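Local coordinates for protein tryptophane-5-halogenase (Microbispora sp. ATCC PTA-5024, PDB 5UAO) that catalyses the FAD-dependent chlorination of a tryptophan of a lanthipeptide at C5 of its indole, a post-translational step in NAI-107 biosynthesis, at residues Gly358-Ala363 and Pro457-Leu462; Gly41-Leu46 and Val79-His84; Phe400-Tyr405 and Ser426-Leu431. All coordinates share one frame; numbering follows the deposited sequence.

Interaction 1. Residues Gly358-Ala363 and Pro457-Leu462. With FAD (flavin-adenine dinucleotide), chain E.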
loop_
_atom_site.group_PDB
_atom_site.type_symbol
_atom_site.label_atom_id
_atom_site.label_comp_id
_atom_site.label_asym_id
_atom_site.label_seq_id
_atom_site.Cartn_x
_atom_site.Cartn_y
_atom_site.Cartn_z
ATOM N N GLY A 358 19.453 6.903 -3.579
ATOM C CA GLY A 358 19.456 8.281 -4.120
ATOM C C GLY A 358 18.849 8.410 -5.512
ATOM O O GLY A 358 17.881 9.168 -5.706
ATOM N N LEU A 359 19.411 7.664 -6.459
ATOM C CA LEU A 359 18.973 7.646 -7.859
ATOM C C LEU A 359 17.540 7.085 -8.006
ATOM O O LEU A 359 16.733 7.563 -8.821
ATOM C CB LEU A 359 19.939 6.881 -8.741
ATOM C CG LEU A 359 20.975 7.761 -9.508
ATOM C CD1 LEU A 359 21.470 8.875 -8.705
ATOM C CD2 LEU A 359 22.186 7.027 -10.037
ATOM N N LEU A 360 17.232 6.089 -7.211
ATOM C CA LEU A 360 15.883 5.569 -7.174
ATOM C C LEU A 360 14.904 6.637 -6.841
ATOM O O LEU A 360 13.844 6.731 -7.438
ATOM C CB LEU A 360 15.789 4.458 -6.107
ATOM C CG LEU A 360 14.391 3.908 -5.771
ATOM C CD1 LEU A 360 13.693 3.277 -6.974
ATOM C CD2 LEU A 360 14.458 2.868 -4.691
ATOM N N MET A 361 15.183 7.409 -5.796
ATOM C CA MET A 361 14.266 8.454 -5.389
ATOM C C MET A 361 14.188 9.653 -6.325
ATOM O O MET A 361 13.145 10.376 -6.352
ATOM C CB MET A 361 14.578 8.867 -3.960
ATOM C CG MET A 361 14.168 7.801 -2.963
ATOM S SD MET A 361 12.545 6.956 -3.192
ATOM C CE MET A 361 11.385 8.334 -3.020
ATOM N N ILE A 362 15.294 9.917 -7.015
ATOM C CA ILE A 362 15.304 10.899 -8.071
ATOM C C ILE A 362 14.334 10.377 -9.121
ATOM O O ILE A 362 13.432 11.104 -9.562
ATOM C CB ILE A 362 16.688 11.150 -8.663
ATOM C CG1 ILE A 362 17.452 12.100 -7.738
ATOM C CG2 ILE A 362 16.584 11.747 -10.069
ATOM C CD1 ILE A 362 18.947 12.125 -7.895
ATOM N N ALA A 363 14.531 9.115 -9.548
ATOM C CA ALA A 363 13.702 8.573 -10.629
ATOM C C ALA A 363 12.188 8.613 -10.246
ATOM O O ALA A 363 11.254 8.896 -11.070
ATOM C CB ALA A 363 14.137 7.175 -10.953
ATOM N N PRO A 457 9.989 -0.686 2.968
ATOM C CA PRO A 457 10.068 0.240 1.874
ATOM C C PRO A 457 9.606 -0.506 0.656
ATOM O O PRO A 457 9.758 -1.704 0.558
ATOM C CB PRO A 457 11.568 0.563 1.777
ATOM C CG PRO A 457 12.171 0.042 3.060
ATOM C CD PRO A 457 11.339 -1.107 3.425
ATOM N N LEU A 458 9.020 0.217 -0.246
ATOM C CA LEU A 458 8.413 -0.393 -1.396
ATOM C C LEU A 458 9.391 -1.117 -2.259
ATOM O O LEU A 458 9.099 -2.225 -2.739
ATOM C CB LEU A 458 7.775 0.693 -2.236
ATOM C CG LEU A 458 6.887 0.181 -3.358
ATOM C CD1 LEU A 458 5.747 -0.692 -2.783
ATOM C CD2 LEU A 458 6.392 1.409 -4.125
ATOM N N PHE A 459 10.546 -0.519 -2.527
ATOM C CA PHE A 459 11.429 -1.253 -3.417
ATOM C C PHE A 459 12.107 -2.422 -2.679
ATOM O O PHE A 459 12.237 -3.480 -3.220
ATOM C CB PHE A 459 12.509 -0.352 -4.057
ATOM C CG PHE A 459 13.530 -1.136 -4.752
ATOM C CD1 PHE A 459 13.246 -1.697 -6.004
ATOM C CD2 PHE A 459 14.754 -1.426 -4.152
ATOM C CE1 PHE A 459 14.192 -2.486 -6.672
ATOM C CE2 PHE A 459 15.679 -2.258 -4.806
ATOM C CZ PHE A 459 15.383 -2.802 -6.040
ATOM N N TYR A 460 12.571 -2.186 -1.461
ATOM C CA TYR A 460 13.464 -3.105 -0.719
ATOM C C TYR A 460 12.650 -4.237 -0.077
ATOM O O TYR A 460 13.127 -5.368 0.030
ATOM C CB TYR A 460 14.279 -2.297 0.338
ATOM C CG TYR A 460 15.159 -1.249 -0.288
ATOM C CD1 TYR A 460 16.442 -1.552 -0.747
ATOM C CD2 TYR A 460 14.699 0.075 -0.444
ATOM C CE1 TYR A 460 17.229 -0.572 -1.394
ATOM C CE2 TYR A 460 15.462 1.037 -1.054
ATOM C CZ TYR A 460 16.716 0.709 -1.565
ATOM O OH TYR A 460 17.473 1.705 -2.124
ATOM N N GLY A 461 11.470 -3.886 0.440
ATOM C CA GLY A 461 10.441 -4.853 0.822
ATOM C C GLY A 461 10.762 -5.562 2.113
ATOM O O GLY A 461 11.798 -5.299 2.764
ATOM N N LEU A 462 9.861 -6.463 2.492
ATOM C CA LEU A 462 10.025 -7.267 3.657
ATOM C C LEU A 462 11.263 -8.121 3.549
ATOM O O LEU A 462 11.909 -8.386 4.570
ATOM C CB LEU A 462 8.850 -8.223 3.856
ATOM C CG LEU A 462 7.624 -7.599 4.430
ATOM C CD1 LEU A 462 6.596 -8.700 4.509
ATOM C CD2 LEU A 462 7.929 -6.979 5.802
HETATM P PA FAD E . 24.243 18.149 -7.104
HETATM O O1A FAD E . 25.015 17.009 -7.769
HETATM O O2A FAD E . 24.704 18.803 -5.787
HETATM O O5B FAD E . 23.917 19.286 -8.194
HETATM C C5B FAD E . 23.483 20.599 -7.903
HETATM C C4B FAD E . 23.513 21.382 -9.203
HETATM O O4B FAD E . 22.839 22.584 -8.820
HETATM C C3B FAD E . 24.887 21.792 -9.770
HETATM O O3B FAD E . 24.957 21.677 -11.279
HETATM C C2B FAD E . 25.026 23.258 -9.346
HETATM O O2B FAD E . 25.894 24.095 -10.213
HETATM C C1B FAD E . 23.559 23.689 -9.375
HETATM N N9A FAD E . 23.343 24.928 -8.590
HETATM C C8A FAD E . 23.380 25.051 -7.230
HETATM N N7A FAD E . 23.110 26.342 -6.887
HETATM C C5A FAD E . 22.928 27.030 -8.042
HETATM C C6A FAD E . 22.682 28.429 -8.369
HETATM N N6A FAD E . 22.547 29.345 -7.365
HETATM N N1A FAD E . 22.543 28.739 -9.650
HETATM C C2A FAD E . 22.643 27.837 -10.647
HETATM N N3A FAD E . 22.895 26.550 -10.407
HETATM C C4A FAD E . 23.046 26.114 -9.142
HETATM N N1 FAD E . 22.939 8.013 -4.846
HETATM C C2 FAD E . 22.852 6.766 -5.423
HETATM O O2 FAD E . 21.864 6.466 -6.167
HETATM N N3 FAD E . 23.820 5.829 -5.231
HETATM C C4 FAD E . 24.917 6.044 -4.478
HETATM O O4 FAD E . 25.753 5.096 -4.347
HETATM C C4X FAD E . 25.062 7.391 -3.831
HETATM N N5 FAD E . 26.090 7.712 -2.996
HETATM C C5X FAD E . 26.202 8.932 -2.417
HETATM C C6 FAD E . 27.277 9.190 -1.577
HETATM C C7 FAD E . 27.411 10.410 -0.939
HETATM C C7M FAD E . 28.572 10.736 -0.046
HETATM C C8 FAD E . 26.438 11.470 -1.193
HETATM C C8M FAD E . 26.607 12.806 -0.499
HETATM C C9 FAD E . 25.360 11.213 -2.022
HETATM C C9A FAD E . 25.163 9.979 -2.647
HETATM N N10 FAD E . 24.032 9.701 -3.492
HETATM C C10 FAD E . 23.978 8.392 -4.070
HETATM C "C1'" FAD E . 22.968 10.668 -3.900
HETATM C "C2'" FAD E . 23.401 11.061 -5.394
HETATM O "O2'" FAD E . 24.755 11.452 -5.209
HETATM C "C3'" FAD E . 23.089 12.307 -6.297
HETATM O "O3'" FAD E . 23.926 12.637 -7.469
HETATM C "C4'" FAD E . 23.575 13.531 -5.577
HETATM O "O4'" FAD E . 24.028 13.201 -4.229
HETATM C "C5'" FAD E . 22.475 14.575 -5.774
HETATM O "O5'" FAD E . 22.458 15.023 -7.098
HETATM P P FAD E . 21.838 16.527 -7.266
HETATM O O1P FAD E . 20.609 16.655 -6.473
HETATM O O2P FAD E . 21.728 16.637 -8.782
HETATM O O3P FAD E . 22.767 17.626 -6.626
#

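Interaction 2. Residues Gly41-Leu46 and Val79-His84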
loop_
_atom_site.group_PDB
_atom_site.type_symbol
_atom_site.label_atom_id
_atom_site.label_comp_id
_atom_site.label_asym_id
_atom_site.label_seq_id
_atom_site.Cartn_x
_atom_site.Cartn_y
_atom_site.Cartn_z
ATOM N N GLY A 41 19.270 16.945 -12.227
ATOM C CA GLY A 41 18.823 17.916 -13.199
ATOM C C GLY A 41 18.751 17.276 -14.601
ATOM O O GLY A 41 17.748 17.434 -15.312
ATOM N N TYR A 42 19.770 16.500 -14.951
ATOM C CA TYR A 42 19.805 15.901 -16.308
ATOM C C TYR A 42 18.739 14.828 -16.480
ATOM O O TYR A 42 18.057 14.809 -17.525
ATOM C CB TYR A 42 21.216 15.451 -16.732
ATOM C CG TYR A 42 22.043 16.681 -17.234
ATOM C CD1 TYR A 42 21.826 17.205 -18.488
ATOM C CD2 TYR A 42 22.938 17.347 -16.421
ATOM C CE1 TYR A 42 22.484 18.336 -18.915
ATOM C CE2 TYR A 42 23.627 18.461 -16.856
ATOM C CZ TYR A 42 23.381 18.946 -18.131
ATOM O OH TYR A 42 24.048 20.035 -18.621
ATOM N N LEU A 43 18.541 13.990 -15.455
ATOM C CA LEU A 43 17.506 13.022 -15.549
ATOM C C LEU A 43 16.139 13.652 -15.639
ATOM O O LEU A 43 15.286 13.181 -16.388
ATOM C CB LEU A 43 17.584 12.000 -14.409
ATOM C CG LEU A 43 18.846 11.132 -14.341
ATOM C CD1 LEU A 43 18.797 10.361 -13.076
ATOM C CD2 LEU A 43 18.979 10.133 -15.517
ATOM N N THR A 44 15.888 14.730 -14.909
ATOM C CA THR A 44 14.614 15.398 -15.009
ATOM C C THR A 44 14.419 16.014 -16.375
ATOM O O THR A 44 13.332 15.843 -16.966
ATOM C CB THR A 44 14.526 16.565 -14.015
ATOM O OG1 THR A 44 14.717 16.045 -12.710
ATOM C CG2 THR A 44 13.202 17.231 -14.094
ATOM N N ALA A 45 15.437 16.711 -16.887
ATOM C CA ALA A 45 15.305 17.363 -18.201
ATOM C C ALA A 45 15.081 16.320 -19.341
ATOM O O ALA A 45 14.242 16.520 -20.208
ATOM C CB ALA A 45 16.549 18.191 -18.484
ATOM N N LEU A 46 15.782 15.186 -19.271
ATOM C CA LEU A 46 15.615 14.129 -20.265
ATOM C C LEU A 46 14.220 13.499 -20.200
ATOM O O LEU A 46 13.652 13.187 -21.231
ATOM C CB LEU A 46 16.699 13.068 -20.101
ATOM C CG LEU A 46 18.046 13.556 -20.550
ATOM C CD1 LEU A 46 19.131 12.642 -20.035
ATOM C CD2 LEU A 46 18.097 13.556 -22.065
ATOM N N VAL A 79 17.664 0.391 -13.905
ATOM C CA VAL A 79 17.916 -0.141 -15.254
ATOM C C VAL A 79 16.760 0.055 -16.235
ATOM O O VAL A 79 16.972 0.514 -17.397
ATOM C CB VAL A 79 18.287 -1.630 -15.192
ATOM C CG1 VAL A 79 18.522 -2.195 -16.588
ATOM C CG2 VAL A 79 19.556 -1.806 -14.323
ATOM N N MET A 80 15.539 -0.251 -15.788
ATOM C CA MET A 80 14.344 0.066 -16.538
ATOM C C MET A 80 14.065 1.515 -16.765
ATOM O O MET A 80 13.645 1.928 -17.875
ATOM C CB MET A 80 13.138 -0.626 -15.933
ATOM C CG MET A 80 13.195 -2.132 -16.071
ATOM S SD MET A 80 11.652 -2.901 -15.542
ATOM C CE MET A 80 11.858 -2.729 -13.784
ATOM N N PHE A 81 14.230 2.326 -15.730
ATOM C CA PHE A 81 14.104 3.766 -15.894
ATOM C C PHE A 81 15.005 4.340 -16.978
ATOM O O PHE A 81 14.554 5.039 -17.903
ATOM C CB PHE A 81 14.354 4.452 -14.527
ATOM C CG PHE A 81 14.137 5.923 -14.551
ATOM C CD1 PHE A 81 12.902 6.457 -14.323
ATOM C CD2 PHE A 81 15.197 6.762 -14.739
ATOM C CE1 PHE A 81 12.715 7.843 -14.393
ATOM C CE2 PHE A 81 15.027 8.115 -14.810
ATOM C CZ PHE A 81 13.783 8.665 -14.613
ATOM N N LEU A 82 16.278 3.977 -16.938
ATOM C CA LEU A 82 17.192 4.505 -17.913
ATOM C C LEU A 82 16.776 4.089 -19.318
ATOM O O LEU A 82 16.698 4.935 -20.227
ATOM C CB LEU A 82 18.659 4.096 -17.637
ATOM C CG LEU A 82 19.281 4.679 -16.339
ATOM C CD1 LEU A 82 20.544 3.911 -15.969
ATOM C CD2 LEU A 82 19.541 6.184 -16.444
ATOM N N HIS A 83 16.564 2.793 -19.519
ATOM C CA HIS A 83 16.408 2.326 -20.843
ATOM C C HIS A 83 14.956 2.495 -21.396
ATOM O O HIS A 83 14.796 2.797 -22.598
ATOM C CB HIS A 83 16.931 0.923 -21.015
ATOM C CG HIS A 83 18.395 0.763 -20.672
ATOM N ND1 HIS A 83 19.385 1.542 -21.226
ATOM C CD2 HIS A 83 19.002 -0.046 -19.767
ATOM C CE1 HIS A 83 20.556 1.212 -20.681
ATOM N NE2 HIS A 83 20.351 0.225 -19.816
ATOM N N HIS A 84 13.948 2.253 -20.574
ATOM C CA HIS A 84 12.579 2.285 -21.013
ATOM C C HIS A 84 12.050 3.709 -20.894
ATOM O O HIS A 84 11.635 4.278 -21.879
ATOM C CB HIS A 84 11.687 1.314 -20.278
ATOM C CG HIS A 84 11.884 -0.113 -20.671
ATOM N ND1 HIS A 84 11.692 -0.561 -21.957
ATOM C CD2 HIS A 84 12.260 -1.201 -19.945
ATOM C CE1 HIS A 84 11.939 -1.863 -22.017
ATOM N NE2 HIS A 84 12.267 -2.278 -20.808
#

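Interaction 3. Residues Phe400-Tyr405 and Ser426-Leu431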
loop_
_atom_site.group_PDB
_atom_site.type_symbol
_atom_site.label_atom_id
_atom_site.label_comp_id
_atom_site.label_asym_id
_atom_site.label_seq_id
_atom_site.Cartn_x
_atom_site.Cartn_y
_atom_site.Cartn_z
ATOM N N PHE A 400 14.184 1.846 7.524
ATOM C CA PHE A 400 14.988 0.688 7.105
ATOM C C PHE A 400 16.486 0.898 7.343
ATOM O O PHE A 400 17.168 -0.000 7.808
ATOM C CB PHE A 400 14.707 0.444 5.592
ATOM C CG PHE A 400 15.502 -0.684 4.968
ATOM C CD1 PHE A 400 15.651 -1.902 5.610
ATOM C CD2 PHE A 400 16.031 -0.546 3.697
ATOM C CE1 PHE A 400 16.322 -2.958 5.005
ATOM C CE2 PHE A 400 16.708 -1.588 3.076
ATOM C CZ PHE A 400 16.842 -2.792 3.728
ATOM N N LEU A 401 17.021 2.063 6.996
ATOM C CA LEU A 401 18.398 2.338 7.290
ATOM C C LEU A 401 18.654 2.314 8.795
ATOM O O LEU A 401 19.761 1.925 9.217
ATOM C CB LEU A 401 18.880 3.678 6.742
ATOM C CG LEU A 401 18.897 3.745 5.197
ATOM C CD1 LEU A 401 19.368 5.120 4.733
ATOM C CD2 LEU A 401 19.871 2.729 4.687
ATOM N N SER A 402 17.686 2.793 9.582
ATOM C CA SER A 402 17.873 2.842 11.056
ATOM C C SER A 402 18.263 1.448 11.634
ATOM O O SER A 402 19.070 1.357 12.543
ATOM C CB SER A 402 16.597 3.395 11.755
ATOM O OG SER A 402 15.521 2.455 12.006
ATOM N N ILE A 403 17.688 0.377 11.104
ATOM C CA ILE A 403 17.989 -0.959 11.622
ATOM C C ILE A 403 19.338 -1.470 11.154
ATOM O O ILE A 403 19.784 -2.475 11.694
ATOM C CB ILE A 403 16.851 -1.977 11.374
ATOM C CG1 ILE A 403 16.670 -2.270 9.889
ATOM C CG2 ILE A 403 15.582 -1.447 11.930
ATOM C CD1 ILE A 403 16.540 -3.700 9.581
ATOM N N HIS A 404 19.975 -0.841 10.137
ATOM C CA HIS A 404 21.365 -1.199 9.776
ATOM C C HIS A 404 22.319 -0.733 10.888
ATOM O O HIS A 404 23.397 -1.301 11.100
ATOM C CB HIS A 404 21.834 -0.539 8.500
ATOM C CG HIS A 404 21.084 -0.939 7.259
ATOM N ND1 HIS A 404 19.723 -0.850 7.131
ATOM C CD2 HIS A 404 21.532 -1.385 6.068
ATOM C CE1 HIS A 404 19.355 -1.220 5.910
ATOM N NE2 HIS A 404 20.442 -1.517 5.237
ATOM N N TYR A 405 21.936 0.341 11.596
ATOM C CA TYR A 405 22.755 0.913 12.643
ATOM C C TYR A 405 22.517 0.358 14.024
ATOM O O TYR A 405 23.478 0.008 14.719
ATOM C CB TYR A 405 22.628 2.457 12.686
ATOM C CG TYR A 405 23.545 3.147 11.685
ATOM C CD1 TYR A 405 24.888 3.344 11.971
ATOM C CD2 TYR A 405 23.070 3.522 10.417
ATOM C CE1 TYR A 405 25.708 3.930 11.067
ATOM C CE2 TYR A 405 23.873 4.125 9.512
ATOM C CZ TYR A 405 25.194 4.309 9.850
ATOM O OH TYR A 405 26.000 4.866 8.986
ATOM N N SER A 426 11.961 4.001 16.170
ATOM C CA SER A 426 10.571 4.061 16.566
ATOM C C SER A 426 9.648 3.706 15.478
ATOM O O SER A 426 8.680 3.006 15.702
ATOM C CB SER A 426 10.204 5.433 17.189
ATOM O OG SER A 426 10.571 6.553 16.435
ATOM N N GLY A 427 9.923 4.138 14.264
ATOM C CA GLY A 427 8.936 3.990 13.200
ATOM C C GLY A 427 8.844 2.571 12.635
ATOM O O GLY A 427 7.910 2.239 11.847
ATOM N N ILE A 428 9.811 1.722 12.979
ATOM C CA ILE A 428 9.787 0.331 12.509
ATOM C C ILE A 428 9.739 -0.658 13.675
ATOM O O ILE A 428 9.663 -1.861 13.521
ATOM C CB ILE A 428 10.968 0.078 11.565
ATOM C CG1 ILE A 428 10.841 -1.209 10.837
ATOM C CG2 ILE A 428 12.312 0.139 12.289
ATOM C CD1 ILE A 428 11.937 -1.386 9.810
ATOM N N GLU A 429 9.717 -0.127 14.868
ATOM C CA GLU A 429 9.621 -0.929 16.043
ATOM C C GLU A 429 8.402 -1.867 16.056
ATOM O O GLU A 429 8.527 -3.006 16.454
ATOM C CB GLU A 429 9.647 0.085 17.203
ATOM C CG GLU A 429 9.236 -0.362 18.573
ATOM C CD GLU A 429 10.007 -1.555 19.018
ATOM O OE1 GLU A 429 11.130 -1.745 18.489
ATOM O OE2 GLU A 429 9.471 -2.297 19.879
ATOM N N PRO A 430 7.233 -1.432 15.561
ATOM C CA PRO A 430 6.119 -2.402 15.570
ATOM C C PRO A 430 6.400 -3.580 14.665
ATOM O O PRO A 430 6.094 -4.705 14.983
ATOM C CB PRO A 430 4.937 -1.582 15.040
ATOM C CG PRO A 430 5.263 -0.155 15.360
ATOM C CD PRO A 430 6.786 -0.043 15.300
ATOM N N LEU A 431 7.053 -3.319 13.541
ATOM C CA LEU A 431 7.477 -4.399 12.635
ATOM C C LEU A 431 8.554 -5.302 13.284
ATOM O O LEU A 431 8.519 -6.527 13.122
ATOM C CB LEU A 431 8.020 -3.766 11.338
ATOM C CG LEU A 431 8.434 -4.733 10.247
ATOM C CD1 LEU A 431 7.248 -5.580 9.862
ATOM C CD2 LEU A 431 8.937 -4.005 9.012
#

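Interaction 1. Residues Gly358-Ala363 and Pro457-Leu462
FAD O2, the carbonyl oxygen of the flavin's pyrimidine ring, accepts a hydrogen bond from Leu-359 N at 2.7 Å, with an N-H...O angle of 158°. The donor lies in the first turn of helix 358-372 of this flavin-dependent halogenase, where backbone N-H groups are not yet used by the helix, and the nearby helix start would probably favour any negative charge that gathers on the N1-C2-O2 edge. Gly-358 suits this place because a CB on it would run into FAD N1. The side chain of Leu-359 adds apolar cover: its CB sits 3.2 Å from FAD O2 and its CD1 3.5 Å from the same oxygen. An alanine in place of this leucine would keep the backbone bond but is likely to open a gap beside FAD O2, with Thr-39 and Thr-74 losing their apolar neighbour. Leu-360 faces the other way, toward 457-462. With CG anti to the backbone N (chi1 172°), its CD2 reaches Phe-459 CB at 3.8 Å and also approaches Tyr-460 CE2 at 4.2 Å, so one methyl carries the whole contact between the segments. Within 457-462 the two aromatics brace each other, Phe-459 CD2 standing 3.6 Å above the Tyr-460 ring, over its centre. The Tyr-460 hydroxyl is hydrogen-bonded to Glu-355 O, and Leu-360 CD2 lies 4.1 Å from that same OH.

Interaction 2. Residues Gly41-Leu46 and Val79-His84
The helical backbones bearing Leu-43 and Leu-82 come nearest at those two residues, whose CA atoms are 8.8 Å apart, a separation that side chains alone must bridge. Helix 39-51 follows strand 31-35 in what is consistent with the Rossmann-type dinucleotide-binding fold of flavoenzymes, with Gly-41 as the last glycine of a GxGxxG-like turn; helix 76-85 packs against it. Helix 39-51 is regular, with bonds such as Ala-45 N to Gly-41 O at 2.9 Å, whereas helix 76-85 widens into a pi-type turn at 81-84.

No hydrogen bond links the segments, and the contact is wholly apolar. It rests on one branch of Leu-43. With CG anti to the carbonyl carbon (chi1 -62°), this side chain heads for the second helix and brings CD2 to 4.1 Å from Leu-82 CD2, methyl against methyl. The two leucines meet at a slant rather than lying alongside each other. Phe-81 comes in beside them although its CB does not point at Leu-43: CG is anti to the backbone N (chi1 -175°), which carries the ring toward helix 39-51.

All three residues are buried, and other side chains pack on them as well. Leu-185 of helix 178-191 and Leu-86 also touch Leu-43, and the ring of Tyr-85 meets that of Phe-81. The looser of the two approaches made by Leu-43 CD2 is to the edge of the Phe-81 ring, near its plane, with CE2 at 4.5 Å.

Interaction 3. Residues Phe400-Tyr405 and Ser426-Leu431
Ile-403 and Ile-428 make the tight part of this contact, their CG2 methyls meeting at 3.7 Å with the side chains crossing at about a right angle. The Ile-428 methyl also touches Ser-402 OG at 4.0 Å, a van der Waals approach of a methyl to an oxygen; the hydroxyl has its hydrogen bond with Trp-399 O of the preceding turn. Ile-428 thus lies across two consecutive residues of helix 383-406, its CG1 anti to the backbone N (chi1 -168°) and its CG2 turned to both partners. On the helix side, His-404 ND1 donates to Phe-400 O at 2.8 Å, bent to 132° at the hydrogen, and the carbonyl oxygen lies in the imidazole plane; His-404 CE1 sits over the centre of the Phe-400 ring. His-404 NE2 has its own partner in Glu-355.

The loose side lies with Ser-426 and Gly-427, both solvent-exposed and without contact to 400-405. Ser-426 OG instead bonds to Asp-424, and Glu-429 N bonds weakly to Ser-426 O. Leu-468 and Leu-469 of helix 461-471 also pack on Ile-403, so this side chain of helix 383-406 meets both that helix and the lead-in to helix 429-437.

All three contacts join their segments through side chains, with no hydrogen bond across any of them, but their settings differ. Interaction 1, about 6 Å from the chain's centre, bonds the cofactor, though its Phe-459 is partly exposed. Interaction 2 involves the helix that follows the probable dinucleotide-binding turn. The touching residues of interactions 2 and 3 are all buried; in interaction 3, about 19 Å out, only the adjoining Ser-426 and Gly-427 are exposed. Helix 358-372 joins the first two: Ala-363 CB packs on Phe-81 CD1 at 3.7 Å. Interactions 1 and 3 meet where Pro-457 CG touches Phe-400 CB at 3.6 Å. Interactions 2 and 3 lie on opposite sides of the chain's centre.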